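PDB 2A6P: possible phosphoglycerate mutase GPM2 from Mycobacterium tuberculosis, which is a broad-specificity phosphatase that removes phosphate from sugar phosphates and can serve as a fructose-1,6-bisphosphatase in gluconeogenesis. Local coordinates for residues A[94-99]-A[109-114]. Residues are numbered along the deposited sequence; the frame is centred on the assembly and turned at random.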
ATOM      1  N   GLY A  94       8.987 -11.994 -23.038  1.00 20.65           N
ATOM      2  CA  GLY A  94       9.771 -12.296 -24.225  1.00 21.55           C
ATOM      3  C   GLY A  94      11.073 -13.041 -23.960  1.00 22.30           C
ATOM      4  O   GLY A  94      11.076 -14.111 -23.359  1.00 22.22           O
ATOM      5  N   SER A  95      12.186 -12.459 -24.386  1.00 22.94           N
ATOM      6  CA  SER A  95      13.499 -13.082 -24.231  1.00 25.47           C
ATOM      7  C   SER A  95      13.898 -13.375 -22.785  1.00 25.67           C
ATOM      8  O   SER A  95      14.667 -14.301 -22.521  1.00 25.51           O
ATOM      9  CB  SER A  95      14.578 -12.184 -24.857  1.00 27.41           C
ATOM     10  OG  SER A  95      14.227 -11.759 -26.166  1.00 32.69           O
ATOM     11  N   TYR A  96      13.384 -12.580 -21.850  1.00 24.97           N
ATOM     12  CA  TYR A  96      13.724 -12.736 -20.442  1.00 24.36           C
ATOM     13  C   TYR A  96      12.930 -13.804 -19.684  1.00 24.16           C
ATOM     14  O   TYR A  96      13.202 -14.091 -18.515  1.00 25.08           O
ATOM     15  CB  TYR A  96      13.589 -11.381 -19.747  1.00 26.16           C
ATOM     16  CG  TYR A  96      14.604 -10.345 -20.195  1.00 26.86           C
ATOM     17  CD1 TYR A  96      14.498  -9.018 -19.778  1.00 26.71           C
ATOM     18  CD2 TYR A  96      15.681 -10.690 -21.012  1.00 28.58           C
ATOM     19  CE1 TYR A  96      15.429  -8.062 -20.157  1.00 26.45           C
ATOM     20  CE2 TYR A  96      16.629  -9.731 -21.403  1.00 27.91           C
ATOM     21  CZ  TYR A  96      16.494  -8.418 -20.968  1.00 27.94           C
ATOM     22  OH  TYR A  96      17.418  -7.460 -21.340  1.00 28.80           O
ATOM     23  N   GLU A  97      11.948 -14.395 -20.343  1.00 24.01           N
ATOM     24  CA  GLU A  97      11.155 -15.444 -19.716  1.00 24.99           C
ATOM     25  C   GLU A  97      12.089 -16.439 -19.015  1.00 23.45           C
ATOM     26  O   GLU A  97      13.053 -16.923 -19.600  1.00 23.37           O
ATOM     27  CB  GLU A  97      10.341 -16.173 -20.790  1.00 26.38           C
ATOM     28  CG  GLU A  97       9.433 -17.285 -20.285  1.00 30.29           C
ATOM     29  CD  GLU A  97       8.186 -16.750 -19.620  1.00 31.31           C
ATOM     30  OE1 GLU A  97       7.837 -15.583 -19.899  1.00 30.58           O
ATOM     31  OE2 GLU A  97       7.549 -17.493 -18.837  1.00 33.34           O
ATOM     32  N   GLY A  98      11.818 -16.724 -17.751  1.00 22.42           N
ATOM     33  CA  GLY A  98      12.640 -17.676 -17.030  1.00 22.33           C
ATOM     34  C   GLY A  98      13.844 -17.099 -16.309  1.00 22.59           C
ATOM     35  O   GLY A  98      14.384 -17.753 -15.426  1.00 22.28           O
ATOM     36  N   LEU A  99      14.268 -15.888 -16.668  1.00 22.21           N
ATOM     37  CA  LEU A  99      15.438 -15.268 -16.033  1.00 21.30           C
ATOM     38  C   LEU A  99      15.113 -14.531 -14.739  1.00 20.66           C
ATOM     39  O   LEU A  99      14.013 -14.010 -14.565  1.00 20.05           O
ATOM     40  CB  LEU A  99      16.115 -14.273 -16.992  1.00 21.97           C
ATOM     41  CG  LEU A  99      16.740 -14.787 -18.291  1.00 23.21           C
ATOM     42  CD1 LEU A  99      17.334 -13.614 -19.053  1.00 24.96           C
ATOM     43  CD2 LEU A  99      17.832 -15.810 -17.986  1.00 23.67           C
ATOM     44  N   PRO A 109      22.628  -4.155 -16.406  1.00 29.55           N
ATOM     45  CA  PRO A 109      22.903  -3.755 -15.019  1.00 27.99           C
ATOM     46  C   PRO A 109      21.903  -2.842 -14.315  1.00 26.91           C
ATOM     47  O   PRO A 109      21.755  -2.918 -13.099  1.00 27.29           O
ATOM     48  CB  PRO A 109      24.289  -3.127 -15.115  1.00 28.64           C
ATOM     49  CG  PRO A 109      24.944  -3.990 -16.155  1.00 29.45           C
ATOM     50  CD  PRO A 109      23.861  -4.069 -17.215  1.00 29.49           C
ATOM     51  N   ASP A 110      21.219  -1.987 -15.064  1.00 26.14           N
ATOM     52  CA  ASP A 110      20.251  -1.072 -14.463  1.00 26.43           C
ATOM     53  C   ASP A 110      18.794  -1.445 -14.763  1.00 25.87           C
ATOM     54  O   ASP A 110      17.878  -0.650 -14.510  1.00 25.08           O
ATOM     55  CB  ASP A 110      20.520   0.348 -14.952  1.00 27.60           C
ATOM     56  CG  ASP A 110      20.450   0.461 -16.463  1.00 30.03           C
ATOM     57  OD1 ASP A 110      21.013  -0.419 -17.156  1.00 32.54           O
ATOM     58  OD2 ASP A 110      19.845   1.434 -16.963  1.00 31.89           O
ATOM     59  N   TRP A 111      18.585  -2.652 -15.287  1.00 23.78           N
ATOM     60  CA  TRP A 111      17.244  -3.116 -15.649  1.00 21.78           C
ATOM     61  C   TRP A 111      16.171  -3.190 -14.557  1.00 22.08           C
ATOM     62  O   TRP A 111      16.413  -3.651 -13.438  1.00 19.93           O
ATOM     63  CB  TRP A 111      17.324  -4.495 -16.301  1.00 20.16           C
ATOM     64  CG  TRP A 111      15.992  -4.997 -16.805  1.00 20.65           C
ATOM     65  CD1 TRP A 111      15.421  -4.745 -18.028  1.00 20.94           C
ATOM     66  CD2 TRP A 111      15.065  -5.827 -16.094  1.00 18.56           C
ATOM     67  NE1 TRP A 111      14.195  -5.372 -18.118  1.00 19.83           N
ATOM     68  CE2 TRP A 111      13.953  -6.039 -16.945  1.00 19.29           C
ATOM     69  CE3 TRP A 111      15.064  -6.409 -14.819  1.00 19.81           C
ATOM     70  CZ2 TRP A 111      12.851  -6.814 -16.559  1.00 19.28           C
ATOM     71  CZ3 TRP A 111      13.969  -7.179 -14.436  1.00 19.83           C
ATOM     72  CH2 TRP A 111      12.877  -7.374 -15.305  1.00 20.36           C
ATOM     73  N   LEU A 112      14.979  -2.722 -14.921  1.00 20.75           N
ATOM     74  CA  LEU A 112      13.777  -2.772 -14.090  1.00 19.83           C
ATOM     75  C   LEU A 112      12.731  -2.936 -15.174  1.00 19.33           C
ATOM     76  O   LEU A 112      12.766  -2.221 -16.175  1.00 19.78           O
ATOM     77  CB  LEU A 112      13.503  -1.466 -13.346  1.00 16.60           C
ATOM     78  CG  LEU A 112      14.188  -1.165 -12.012  1.00 17.78           C
ATOM     79  CD1 LEU A 112      13.694   0.195 -11.525  1.00 13.59           C
ATOM     80  CD2 LEU A 112      13.893  -2.256 -10.968  1.00 14.77           C
ATOM     81  N   VAL A 113      11.816  -3.879 -15.006  1.00 18.97           N
ATOM     82  CA  VAL A 113      10.812  -4.078 -16.033  1.00 18.21           C
ATOM     83  C   VAL A 113      10.043  -2.781 -16.258  1.00 18.85           C
ATOM     84  O   VAL A 113       9.651  -2.464 -17.381  1.00 18.50           O
ATOM     85  CB  VAL A 113       9.843  -5.226 -15.646  1.00 17.67           C
ATOM     86  CG1 VAL A 113       9.093  -4.882 -14.362  1.00 18.07           C
ATOM     87  CG2 VAL A 113       8.877  -5.498 -16.797  1.00 18.60           C
ATOM     88  N   TRP A 114       9.873  -2.020 -15.180  1.00 19.93           N
ATOM     89  CA  TRP A 114       9.126  -0.759 -15.187  1.00 20.92           C
ATOM     90  C   TRP A 114       9.647   0.353 -16.085  1.00 22.71           C
ATOM     91  O   TRP A 114       8.872   1.194 -16.555  1.00 23.63           O
ATOM     92  CB  TRP A 114       9.022  -0.222 -13.757  1.00 19.86           C
ATOM     93  CG  TRP A 114       8.503  -1.251 -12.854  1.00 17.70           C
ATOM     94  CD1 TRP A 114       9.219  -2.025 -11.983  1.00 16.77           C
ATOM     95  CD2 TRP A 114       7.156  -1.725 -12.809  1.00 17.20           C
ATOM     96  NE1 TRP A 114       8.392  -2.962 -11.402  1.00 16.70           N
ATOM     97  CE2 TRP A 114       7.121  -2.800 -11.893  1.00 17.20           C
ATOM     98  CE3 TRP A 114       5.971  -1.345 -13.459  1.00 17.61           C
ATOM     99  CZ2 TRP A 114       5.944  -3.506 -11.613  1.00 17.68           C
ATOM    100  CZ3 TRP A 114       4.800  -2.046 -13.178  1.00 20.04           C
ATOM    101  CH2 TRP A 114       4.797  -3.117 -12.264  1.00 18.05           C
TER
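Tyr96 and Trp111 carry this contact between them as a T-shaped (edge-to-face) aromatic pair, a compact example of how two segments can be joined through a single pair of rings. The phenol presents its CD1-CE1 edge to one face of the indole, on the side of the five-membered ring and displaced toward its NE1-CE2 rim. The two planes stand at 84°. The centroids of the phenol and the five-membered ring lie 5.3 Å apart. Tyr96 CE1 makes the closest approach, 3.6 Å from Trp111 NE1. Trp111 reaches across with its CG anti to the backbone N (chi1 -175°), which carries the indole toward the tyrosine. On the opposite face of the indole the chain folds back, and Val113 N lies 3.4 Å above the plane, toward the rim.

The polar atom of each ring has a hydrogen bond outside the two segments. Trp111 NE1 donates to the carbonyl of Gly117, so its nearness to the tyrosine edge is packing alone, and Tyr96 OH is hydrogen-bonded to Glu108 OE2.

Within 94-99, a type II beta turn from Tyr96 to Leu99 is closed by Leu99 N to Tyr96 O, 2.8 Å, with Gly98 at positive phi.

Ile104 of helix 101-105 touches both rings. The pair thus packs together the excursion that follows strand 83-84 in this histidine phosphatase fold, with the side chain of Trp111 about 10 Å from that of Glu90, the probable proton donor/acceptor.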